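Local coordinates for protein RNA-dependent RNA Polymerase (Bombyx mori cytoplasmic polyhedrosis virus, PDB 6TZ0) that catalyses RNA-templated RNA synthesis, making plus strands by fully conservative transcription of the double-stranded genome and probably the complementary minus strands during replication, at residues F43-S48 / L174-D179; A154-W159 / T163-R168; R168-L173 / A230-L235; H224-V229 / R336-D341. All coordinates share one frame; numbering follows the deposited sequence.

Contact 1: residues F43-S48 / L174-D179; sequences FLFNNS and LFHKGD
Two helix C-termini meet in the N-terminal part of the polymerase: Phe45 and His176 are each the first residue past a helix to leave helical backbone angles, and their CA atoms are the nearest across the segments, 6.6 Å apart. Phe45 reaches across from the end of helix 37-44, its CG anti to its own carbonyl carbon (chi1 -54°), and lays its ring against the backbone where helix 166-175 gives out. The CA of His176 lies over one face of that ring. At its far end, CZ of Phe45 comes within 3.4 Å of the carbonyl O of Phe175 in an oblique approach, and the same CZ touches CB of Phe175 at 3.7 Å. The phenyl group of Phe175 itself leads away from the contact, so its CB alone of that side chain takes part.

His176 passes alongside in the opposite sense. Its ND1 sits 3.4 Å from CB of Phe45, while its own CB rests 3.6 Å from CD1 of Phe45. The two rings are neither stacked nor edge-to-face: their centroids lie 5.1 Å apart with planes at 40°. No hydrogen bond joins the segments, and the contact is one of van der Waals packing.

Nearby, Asn46 O accepts a hydrogen bond from Lys172 on helix 166-175. Leu44 packs on Trp146 and Cys150 of helix 145-160, and the Phe175 side chain packs against Phe206, Val207 and Cys210 of helix 206-218.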
# COMPACT_ATOMS: atom_id res chain seq x y z
N PHE A 43 2.08 -44.73 -0.06
CA PHE A 43 1.77 -44.30 -1.42
C PHE A 43 2.94 -43.55 -2.04
O PHE A 43 3.27 -43.76 -3.21
CB PHE A 43 0.52 -43.42 -1.40
CG PHE A 43 0.11 -42.92 -2.75
CD1 PHE A 43 -0.50 -43.77 -3.66
CD2 PHE A 43 0.31 -41.59 -3.10
CE1 PHE A 43 -0.88 -43.31 -4.90
CE2 PHE A 43 -0.08 -41.13 -4.34
CZ PHE A 43 -0.67 -41.99 -5.24
N LEU A 44 3.57 -42.66 -1.28
CA LEU A 44 4.66 -41.88 -1.83
C LEU A 44 5.95 -42.66 -1.95
O LEU A 44 6.81 -42.29 -2.75
CB LEU A 44 4.89 -40.62 -0.99
CG LEU A 44 3.77 -39.57 -1.00
CD1 LEU A 44 4.06 -38.48 -0.00
CD2 LEU A 44 3.61 -38.98 -2.38
N PHE A 45 6.12 -43.73 -1.18
CA PHE A 45 7.38 -44.45 -1.10
C PHE A 45 7.15 -45.95 -1.20
O PHE A 45 7.64 -46.73 -0.39
CB PHE A 45 8.12 -44.12 0.18
CG PHE A 45 8.32 -42.66 0.39
CD1 PHE A 45 9.15 -41.93 -0.44
CD2 PHE A 45 7.69 -42.01 1.44
CE1 PHE A 45 9.33 -40.58 -0.25
CE2 PHE A 45 7.88 -40.66 1.64
CZ PHE A 45 8.69 -39.95 0.80
N ASN A 46 6.39 -46.37 -2.20
CA ASN A 46 6.19 -47.78 -2.46
C ASN A 46 7.48 -48.41 -2.97
O ASN A 46 8.35 -47.73 -3.53
CB ASN A 46 5.05 -47.97 -3.47
CG ASN A 46 4.56 -49.41 -3.54
OD1 ASN A 46 5.02 -50.28 -2.81
ND2 ASN A 46 3.62 -49.65 -4.44
N ASN A 47 7.61 -49.72 -2.77
CA ASN A 47 8.84 -50.41 -3.14
C ASN A 47 8.84 -50.77 -4.62
O ASN A 47 9.90 -50.93 -5.23
CB ASN A 47 8.99 -51.66 -2.28
CG ASN A 47 10.41 -52.20 -2.27
OD1 ASN A 47 11.32 -51.62 -2.86
ND2 ASN A 47 10.60 -53.33 -1.60
N SER A 48 7.65 -50.88 -5.23
CA SER A 48 7.53 -51.38 -6.59
C SER A 48 7.99 -50.38 -7.65
O SER A 48 8.14 -50.78 -8.81
CB SER A 48 6.07 -51.77 -6.86
OG SER A 48 5.22 -50.64 -6.80
N LEU A 174 14.73 -37.87 -2.84
CA LEU A 174 14.87 -36.72 -1.96
C LEU A 174 14.22 -36.89 -0.60
O LEU A 174 14.67 -36.27 0.36
CB LEU A 174 14.28 -35.46 -2.63
CG LEU A 174 15.03 -34.88 -3.83
CD1 LEU A 174 14.22 -33.79 -4.49
CD2 LEU A 174 16.39 -34.36 -3.42
N PHE A 175 13.19 -37.72 -0.46
CA PHE A 175 12.40 -37.71 0.76
C PHE A 175 12.23 -39.06 1.43
O PHE A 175 11.55 -39.13 2.46
CB PHE A 175 11.01 -37.12 0.48
CG PHE A 175 11.05 -35.78 -0.18
CD1 PHE A 175 11.42 -34.65 0.52
CD2 PHE A 175 10.69 -35.65 -1.52
CE1 PHE A 175 11.47 -33.42 -0.10
CE2 PHE A 175 10.72 -34.42 -2.14
CZ PHE A 175 11.11 -33.31 -1.43
N HIS A 176 12.80 -40.14 0.89
CA HIS A 176 12.67 -41.45 1.53
C HIS A 176 13.90 -41.66 2.41
O HIS A 176 14.95 -42.11 1.95
CB HIS A 176 12.52 -42.56 0.50
CG HIS A 176 12.28 -43.91 1.09
ND1 HIS A 176 11.11 -44.23 1.74
CD2 HIS A 176 13.04 -45.02 1.11
CE1 HIS A 176 11.17 -45.49 2.15
NE2 HIS A 176 12.33 -45.99 1.78
N LYS A 177 13.76 -41.33 3.69
CA LYS A 177 14.82 -41.48 4.68
C LYS A 177 14.21 -42.27 5.83
O LYS A 177 13.71 -41.68 6.80
CB LYS A 177 15.36 -40.13 5.15
CG LYS A 177 16.54 -39.56 4.35
CD LYS A 177 16.14 -39.07 2.97
CE LYS A 177 17.35 -38.68 2.15
NZ LYS A 177 18.11 -37.58 2.79
N GLY A 178 14.24 -43.59 5.74
CA GLY A 178 13.70 -44.43 6.79
C GLY A 178 12.29 -44.91 6.51
O GLY A 178 11.86 -45.02 5.36
N ASP A 179 11.57 -45.20 7.59
CA ASP A 179 10.19 -45.65 7.50
C ASP A 179 9.19 -44.61 7.98
O ASP A 179 8.02 -44.93 8.19
CB ASP A 179 10.00 -46.95 8.29
CG ASP A 179 10.57 -48.16 7.57
OD1 ASP A 179 10.57 -48.15 6.32
OD2 ASP A 179 11.01 -49.11 8.24

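Contact 2: residues A154-W159 / T163-R168; sequences ASLDVW and TNYPLR
Asp157 receives both polar side chains that reach it from the 163-168 segment. Arg168 forms a salt bridge through NH1, 3.1 Å from Asp157 OD2, and the same NH1 makes a weak, bent hydrogen bond to OD1 (3.3 Å, 123°). The carboxylate and guanidinium planes are turned 41° apart and NH1 alone of the guanidinium nitrogens reaches the carboxylate, so the pairing is not two-pronged. The hydroxyl of Tyr165 donates a hydrogen bond of 3.0 Å to Asp157 OD1, coming from well above the carboxylate plane. Relative to the tyrosine ring, OD1 sits at the edge, close to the plane. With two donors converging on it, the carboxylate is probably stabilised in its charged form.

Tyr165 holds CG between its backbone N and carbonyl carbon (chi1 56°), a setting that carries the ring across to helix 145-160. Leu156 meets it obliquely there: its CB lies 3.6 Å from CZ of Tyr165, and its CD1 reaches CE1 farther along the ring. CG of Arg168 rests over one ring face, offset toward the rim. Beyond, CD1 of Leu156 touches CD2 of Leu167 at 3.7 Å, the two side chains crossing at about a right angle.

The contact closes the tight connection between helix 145-160 and helix 166-175. Leu156 also packs on Ile217 and Met218 of helix 206-218, and Ser155, Val158 and Trp159 meet helix 774-786.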
# COMPACT_ATOMS: atom_id res chain seq x y z
N ALA A 154 -1.09 -38.31 -6.98
CA ALA A 154 -2.31 -39.04 -7.31
C ALA A 154 -2.90 -38.58 -8.64
O ALA A 154 -3.36 -39.40 -9.44
CB ALA A 154 -3.34 -38.85 -6.20
N SER A 155 -2.89 -37.26 -8.88
CA SER A 155 -3.39 -36.74 -10.15
C SER A 155 -2.54 -37.21 -11.32
O SER A 155 -3.08 -37.61 -12.37
CB SER A 155 -3.43 -35.22 -10.11
OG SER A 155 -2.12 -34.70 -10.04
N LEU A 156 -1.21 -37.20 -11.16
CA LEU A 156 -0.32 -37.68 -12.22
C LEU A 156 -0.51 -39.17 -12.48
O LEU A 156 -0.46 -39.61 -13.64
CB LEU A 156 1.13 -37.39 -11.85
CG LEU A 156 1.67 -35.97 -11.92
CD1 LEU A 156 2.89 -35.86 -11.08
CD2 LEU A 156 2.05 -35.68 -13.34
N ASP A 157 -0.74 -39.96 -11.42
CA ASP A 157 -0.94 -41.40 -11.59
C ASP A 157 -2.24 -41.70 -12.33
O ASP A 157 -2.27 -42.57 -13.20
CB ASP A 157 -0.95 -42.11 -10.24
CG ASP A 157 0.41 -42.15 -9.59
OD1 ASP A 157 1.41 -42.06 -10.31
OD2 ASP A 157 0.46 -42.31 -8.36
N VAL A 158 -3.32 -41.01 -11.98
CA VAL A 158 -4.60 -41.29 -12.62
C VAL A 158 -4.61 -40.78 -14.06
O VAL A 158 -5.19 -41.41 -14.95
CB VAL A 158 -5.75 -40.71 -11.77
CG1 VAL A 158 -7.09 -40.85 -12.45
CG2 VAL A 158 -5.79 -41.45 -10.46
N TRP A 159 -3.91 -39.67 -14.33
CA TRP A 159 -3.85 -39.18 -15.70
C TRP A 159 -3.02 -40.10 -16.59
O TRP A 159 -3.48 -40.50 -17.67
CB TRP A 159 -3.29 -37.76 -15.75
CG TRP A 159 -3.38 -37.14 -17.12
CD1 TRP A 159 -2.43 -37.18 -18.10
CD2 TRP A 159 -4.44 -36.34 -17.64
NE1 TRP A 159 -2.85 -36.50 -19.20
CE2 TRP A 159 -4.09 -35.97 -18.95
CE3 TRP A 159 -5.68 -35.92 -17.14
CZ2 TRP A 159 -4.91 -35.19 -19.75
CZ3 TRP A 159 -6.49 -35.15 -17.93
CH2 TRP A 159 -6.10 -34.79 -19.23
N THR A 163 2.95 -45.68 -13.16
CA THR A 163 3.67 -45.11 -12.04
C THR A 163 5.14 -44.85 -12.34
O THR A 163 5.86 -44.39 -11.45
CB THR A 163 3.51 -46.02 -10.82
OG1 THR A 163 4.05 -45.37 -9.66
CG2 THR A 163 4.22 -47.34 -11.04
N ASN A 164 5.61 -45.12 -13.55
CA ASN A 164 7.01 -44.92 -13.91
C ASN A 164 7.17 -43.62 -14.70
O ASN A 164 7.27 -43.63 -15.93
CB ASN A 164 7.56 -46.13 -14.68
CG ASN A 164 6.64 -46.60 -15.79
OD1 ASN A 164 5.60 -46.01 -16.04
ND2 ASN A 164 7.04 -47.67 -16.46
N TYR A 165 7.22 -42.51 -13.97
CA TYR A 165 7.59 -41.21 -14.51
C TYR A 165 8.58 -40.58 -13.54
O TYR A 165 8.57 -40.91 -12.34
CB TYR A 165 6.34 -40.33 -14.73
CG TYR A 165 5.45 -40.11 -13.54
CD1 TYR A 165 5.67 -39.05 -12.67
CD2 TYR A 165 4.37 -40.94 -13.31
CE1 TYR A 165 4.85 -38.86 -11.59
CE2 TYR A 165 3.56 -40.75 -12.23
CZ TYR A 165 3.80 -39.71 -11.38
OH TYR A 165 2.98 -39.52 -10.29
N PRO A 166 9.49 -39.71 -14.02
CA PRO A 166 10.68 -39.36 -13.22
C PRO A 166 10.43 -38.60 -11.92
O PRO A 166 11.32 -38.55 -11.06
CB PRO A 166 11.49 -38.49 -14.18
CG PRO A 166 11.06 -38.90 -15.51
CD PRO A 166 9.63 -39.22 -15.41
N LEU A 167 9.24 -38.02 -11.75
CA LEU A 167 8.99 -37.26 -10.53
C LEU A 167 8.84 -38.19 -9.33
O LEU A 167 9.13 -37.80 -8.20
CB LEU A 167 7.77 -36.36 -10.72
CG LEU A 167 7.49 -35.31 -9.63
CD1 LEU A 167 8.64 -34.32 -9.56
CD2 LEU A 167 6.19 -34.59 -9.88
N ARG A 168 8.44 -39.44 -9.57
CA ARG A 168 8.43 -40.43 -8.50
C ARG A 168 9.83 -40.75 -8.01
O ARG A 168 10.07 -40.87 -6.80
CB ARG A 168 7.74 -41.72 -8.95
CG ARG A 168 6.32 -41.56 -9.40
CD ARG A 168 5.46 -41.00 -8.29
NE ARG A 168 5.33 -41.86 -7.13
CZ ARG A 168 4.36 -42.76 -6.97
NH1 ARG A 168 3.43 -42.90 -7.90
NH2 ARG A 168 4.31 -43.49 -5.87

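Contact 3: residues R168-L173 / A230-L235; sequences RTYVKL and AMNHFL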
# COMPACT_ATOMS: atom_id res chain seq x y z
N ARG A 168 8.44 -39.44 -9.57
CA ARG A 168 8.43 -40.43 -8.50
C ARG A 168 9.83 -40.75 -8.01
O ARG A 168 10.07 -40.87 -6.80
CB ARG A 168 7.74 -41.72 -8.95
CG ARG A 168 6.32 -41.56 -9.40
CD ARG A 168 5.46 -41.00 -8.29
NE ARG A 168 5.33 -41.86 -7.13
CZ ARG A 168 4.36 -42.76 -6.97
NH1 ARG A 168 3.43 -42.90 -7.90
NH2 ARG A 168 4.31 -43.49 -5.87
N THR A 169 10.79 -40.87 -8.93
CA THR A 169 12.16 -41.13 -8.53
C THR A 169 12.78 -39.92 -7.86
O THR A 169 13.60 -40.09 -6.96
CB THR A 169 13.01 -41.55 -9.73
OG1 THR A 169 13.12 -40.45 -10.64
CG2 THR A 169 12.35 -42.70 -10.43
N TYR A 170 12.39 -38.70 -8.26
CA TYR A 170 12.83 -37.52 -7.51
C TYR A 170 12.28 -37.49 -6.09
O TYR A 170 13.02 -37.20 -5.15
CB TYR A 170 12.46 -36.23 -8.25
CG TYR A 170 13.46 -35.82 -9.30
CD1 TYR A 170 14.65 -35.21 -8.93
CD2 TYR A 170 13.22 -36.03 -10.65
CE1 TYR A 170 15.58 -34.83 -9.87
CE2 TYR A 170 14.14 -35.65 -11.60
CZ TYR A 170 15.32 -35.05 -11.21
OH TYR A 170 16.24 -34.67 -12.14
N VAL A 171 10.99 -37.82 -5.92
CA VAL A 171 10.38 -37.86 -4.59
C VAL A 171 11.05 -38.92 -3.71
O VAL A 171 11.35 -38.67 -2.54
CB VAL A 171 8.86 -38.08 -4.70
CG1 VAL A 171 8.24 -38.40 -3.35
CG2 VAL A 171 8.19 -36.83 -5.24
N LYS A 172 11.36 -40.08 -4.29
CA LYS A 172 11.98 -41.15 -3.51
C LYS A 172 13.44 -40.84 -3.19
O LYS A 172 13.90 -41.11 -2.08
CB LYS A 172 11.85 -42.48 -4.24
CG LYS A 172 12.28 -43.67 -3.41
CD LYS A 172 12.23 -44.96 -4.19
CE LYS A 172 10.80 -45.44 -4.37
NZ LYS A 172 10.76 -46.78 -5.01
N LEU A 173 14.18 -40.26 -4.13
CA LEU A 173 15.57 -39.94 -3.86
C LEU A 173 15.74 -38.73 -2.96
O LEU A 173 16.81 -38.57 -2.37
CB LEU A 173 16.33 -39.71 -5.16
CG LEU A 173 16.67 -40.90 -6.04
CD1 LEU A 173 17.28 -40.41 -7.33
CD2 LEU A 173 17.61 -41.82 -5.31
N ALA A 230 14.07 -29.37 -15.34
CA ALA A 230 13.65 -28.40 -14.33
C ALA A 230 14.15 -28.77 -12.94
O ALA A 230 14.73 -27.94 -12.24
CB ALA A 230 12.13 -28.28 -14.34
N MET A 231 13.95 -30.03 -12.53
CA MET A 231 14.37 -30.46 -11.19
C MET A 231 15.89 -30.46 -11.04
O MET A 231 16.40 -30.14 -9.96
CB MET A 231 13.79 -31.83 -10.87
CG MET A 231 12.29 -31.84 -10.66
SD MET A 231 11.78 -30.75 -9.32
CE MET A 231 12.51 -31.56 -7.91
N ASN A 232 16.62 -30.81 -12.10
CA ASN A 232 18.07 -30.74 -12.05
C ASN A 232 18.54 -29.30 -11.89
O ASN A 232 19.48 -29.03 -11.13
CB ASN A 232 18.70 -31.33 -13.31
CG ASN A 232 18.49 -32.82 -13.43
OD1 ASN A 232 18.45 -33.53 -12.43
ND2 ASN A 232 18.41 -33.31 -14.65
N HIS A 233 17.88 -28.36 -12.56
CA HIS A 233 18.25 -26.95 -12.42
C HIS A 233 17.92 -26.42 -11.02
O HIS A 233 18.67 -25.62 -10.47
CB HIS A 233 17.59 -26.11 -13.50
CG HIS A 233 17.93 -24.66 -13.44
ND1 HIS A 233 19.21 -24.19 -13.66
CD2 HIS A 233 17.16 -23.56 -13.22
CE1 HIS A 233 19.22 -22.87 -13.55
NE2 HIS A 233 17.99 -22.47 -13.29
N PHE A 234 16.80 -26.86 -10.44
CA PHE A 234 16.46 -26.38 -9.10
C PHE A 234 17.43 -26.92 -8.05
O PHE A 234 17.84 -26.19 -7.14
CB PHE A 234 15.03 -26.73 -8.70
CG PHE A 234 13.97 -25.96 -9.45
CD1 PHE A 234 13.94 -24.58 -9.39
CD2 PHE A 234 12.94 -26.62 -10.08
CE1 PHE A 234 12.95 -23.87 -10.05
CE2 PHE A 234 11.94 -25.92 -10.74
CZ PHE A 234 11.95 -24.54 -10.72
N LEU A 235 17.84 -28.18 -8.18
CA LEU A 235 18.84 -28.71 -7.25
C LEU A 235 20.22 -28.08 -7.46
O LEU A 235 20.97 -27.88 -6.49
CB LEU A 235 18.91 -30.23 -7.39
CG LEU A 235 17.60 -30.89 -6.95
CD1 LEU A 235 17.59 -32.36 -7.27
CD2 LEU A 235 17.36 -30.67 -5.47
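The ring of Tyr170 lies with one face against Met231 and with Asn232 and Leu235 at its edge. CB of Met231 makes a CH-pi contact, 3.7 Å from the ring centroid and 17° off the normal, displaced toward the rim so that CZ and CE1 are its closest atoms. The methionine chain bends at chi2 and chi3, leaving SD above the same face but farther off, 5.4 Å from the centroid: a long Met-aromatic contact. At the edge, CD1 of Leu235 approaches CE1 of Tyr170 at 4.1 Å.

Near the ring plane, the hydroxyl of Tyr170 donates to Asn232 OD1, with a modelled separation of 2.5 Å. The amide and ring planes are 57° apart, and the donor reaches the oxygen from above the carbonyl plane. Asn232 OD1 also accepts from the backbone N of Thr70, and its ND2 donates to Thr68 O. These bonds hold the amide's rotation and present its oxygen to the tyrosine.

Met231 also packs on Cys210 and Val213 of helix 206-218. Helices 168-173 and 230-235 run in nearly the same direction, at 29°, with axes 12.1 Å apart at their closest. The contact is thus a near-parallel helix pair of the N-terminal region, its wide gap bridged by Tyr170, a long aromatic side chain with a polar end.

Contact 4: residues H224-V229 / R336-D341; sequences HVESIV and RAMTND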
# COMPACT_ATOMS: atom_id res chain seq x y z
N HIS A 224 7.85 -34.90 -19.33
CA HIS A 224 8.57 -35.59 -18.26
C HIS A 224 10.07 -35.34 -18.34
O HIS A 224 10.74 -35.17 -17.31
CB HIS A 224 8.25 -37.08 -18.29
CG HIS A 224 6.83 -37.39 -17.94
ND1 HIS A 224 6.35 -37.33 -16.65
CD2 HIS A 224 5.78 -37.75 -18.71
CE1 HIS A 224 5.07 -37.65 -16.64
NE2 HIS A 224 4.70 -37.91 -17.88
N VAL A 225 10.61 -35.28 -19.56
CA VAL A 225 12.03 -35.01 -19.72
C VAL A 225 12.32 -33.56 -19.36
O VAL A 225 13.37 -33.23 -18.78
CB VAL A 225 12.46 -35.33 -21.16
CG1 VAL A 225 13.95 -35.51 -21.23
CG2 VAL A 225 11.72 -36.52 -21.70
N GLU A 226 11.39 -32.66 -19.69
CA GLU A 226 11.52 -31.28 -19.28
C GLU A 226 11.38 -31.12 -17.77
O GLU A 226 11.98 -30.22 -17.18
CB GLU A 226 10.50 -30.43 -20.01
CG GLU A 226 10.81 -30.24 -21.48
CD GLU A 226 9.76 -29.44 -22.20
OE1 GLU A 226 8.69 -29.22 -21.61
OE2 GLU A 226 10.01 -29.02 -23.34
N SER A 227 10.62 -32.01 -17.12
CA SER A 227 10.58 -32.00 -15.66
C SER A 227 11.90 -32.46 -15.07
O SER A 227 12.29 -31.97 -14.00
CB SER A 227 9.45 -32.89 -15.16
OG SER A 227 9.72 -34.26 -15.39
N ILE A 228 12.59 -33.38 -15.74
CA ILE A 228 13.94 -33.76 -15.32
C ILE A 228 14.87 -32.55 -15.39
O ILE A 228 15.62 -32.28 -14.45
CB ILE A 228 14.47 -34.91 -16.18
CG1 ILE A 228 13.62 -36.15 -16.00
CG2 ILE A 228 15.90 -35.24 -15.82
CD1 ILE A 228 13.97 -37.19 -16.97
N VAL A 229 14.82 -31.82 -16.51
CA VAL A 229 15.66 -30.64 -16.70
C VAL A 229 15.36 -29.57 -15.64
O VAL A 229 16.28 -28.98 -15.05
CB VAL A 229 15.48 -30.08 -18.12
CG1 VAL A 229 16.28 -28.81 -18.32
CG2 VAL A 229 15.88 -31.12 -19.15
N ARG A 336 9.66 -20.53 -18.18
CA ARG A 336 8.99 -19.93 -17.03
C ARG A 336 8.74 -20.97 -15.95
O ARG A 336 8.88 -20.68 -14.75
CB ARG A 336 7.67 -19.27 -17.44
CG ARG A 336 7.80 -18.07 -18.34
CD ARG A 336 8.58 -17.01 -17.64
NE ARG A 336 7.85 -16.43 -16.51
CZ ARG A 336 7.29 -15.24 -16.54
NH1 ARG A 336 7.42 -14.47 -17.61
NH2 ARG A 336 6.64 -14.78 -15.48
N ALA A 337 8.37 -22.18 -16.34
CA ALA A 337 8.22 -23.26 -15.37
C ALA A 337 9.56 -23.72 -14.82
O ALA A 337 9.63 -24.24 -13.71
CB ALA A 337 7.47 -24.43 -15.99
N MET A 338 10.64 -23.56 -15.59
CA MET A 338 11.95 -24.03 -15.16
C MET A 338 12.66 -23.04 -14.25
O MET A 338 13.51 -23.45 -13.46
CB MET A 338 12.84 -24.33 -16.36
CG MET A 338 12.44 -25.58 -17.10
SD MET A 338 13.41 -25.90 -18.57
CE MET A 338 12.52 -27.31 -19.20
N THR A 339 12.37 -21.75 -14.35
CA THR A 339 13.05 -20.77 -13.51
C THR A 339 12.23 -20.30 -12.31
O THR A 339 12.80 -19.98 -11.27
CB THR A 339 13.47 -19.56 -14.34
OG1 THR A 339 12.35 -19.05 -15.05
CG2 THR A 339 14.57 -19.92 -15.31
N ASN A 340 10.91 -20.24 -12.43
CA ASN A 340 10.07 -19.85 -11.30
C ASN A 340 9.65 -21.09 -10.53
O ASN A 340 9.43 -22.17 -11.10
CB ASN A 340 8.84 -19.07 -11.77
CG ASN A 340 8.10 -18.39 -10.62
OD1 ASN A 340 8.49 -18.48 -9.46
ND2 ASN A 340 7.01 -17.71 -10.94
N ASP A 341 9.51 -20.92 -9.22
CA ASP A 341 9.30 -22.03 -8.30
C ASP A 341 7.87 -22.13 -7.79
O ASP A 341 7.45 -23.21 -7.39
CB ASP A 341 10.22 -21.85 -7.09
CG ASP A 341 10.43 -23.12 -6.32
OD1 ASP A 341 10.00 -24.20 -6.77
OD2 ASP A 341 11.03 -23.04 -5.23
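Val229 and Met338 bring the two backbones closest, their CA atoms 7.7 Å apart. Segment 224-229 is helical throughout and opens helix 224-237, whereas segment 336-341 carries the last turn of helix 325-339 and departs from helical angles at Asn340. Within these turns, Ile228 N bonds to His224 O and Asn340 N to Arg336 O. No hydrogen bond crosses between the segments.

Met338 supplies the whole of its segment's side of the contact. Its CG stands anti to its carbonyl carbon, and the chain then runs extended (chi2 176°, chi3 -175°), delivering the terminal methyl to the surface of helix 224-237. There CE lies 3.6 Å from the carbonyl O of Glu226 and 3.8 Å from CB of the same residue. The side chains of Glu226 and Met338 cross at about a right angle, and the methyl meets CB and CG of the glutamate rather than its carboxylate. Val229, about one turn on, crosses the methionine at a slant and sets CG1 4.1 Å from SD of Met338.

The glutamate's polar end is engaged elsewhere: OE2 is hydrogen-bonded to Tyr314 OH, and OE1 to Ser60 OG and to the backbone N of Thr223. Phe311 and Tyr314 of helix 309-320 also touch Met338, and Ala67 of strand 64-68 packs on Val229. The result is a buried van der Waals contact between helices, in which an extended methionine from the end of helix 325-339 is laid on the start of helix 224-237.

Contacts 1, 2 and 3 all use helix 166-175, while contacts 3 and 4 share helix 224-237; centres lie 14 Å apart for each pair among the first three and 10 Å apart for contacts 3 and 4. Arg168 belongs to both segments 163-168 and 168-173, and its NH2 lies 2.9 Å from Phe43 O of contact 1. Contact 2 also meets contact 4, with Tyr165 CB 3.5 Å from His224 CE1. Contact 1 comes closest to a known site: the Phe45 side chain is about 10 Å from that of Arg37 and about 11 Å from that of Asn195, both ATP-binding residues, though no ATP is bound to this chain here. The other three lie away from the known nucleotide- and magnesium-binding residues.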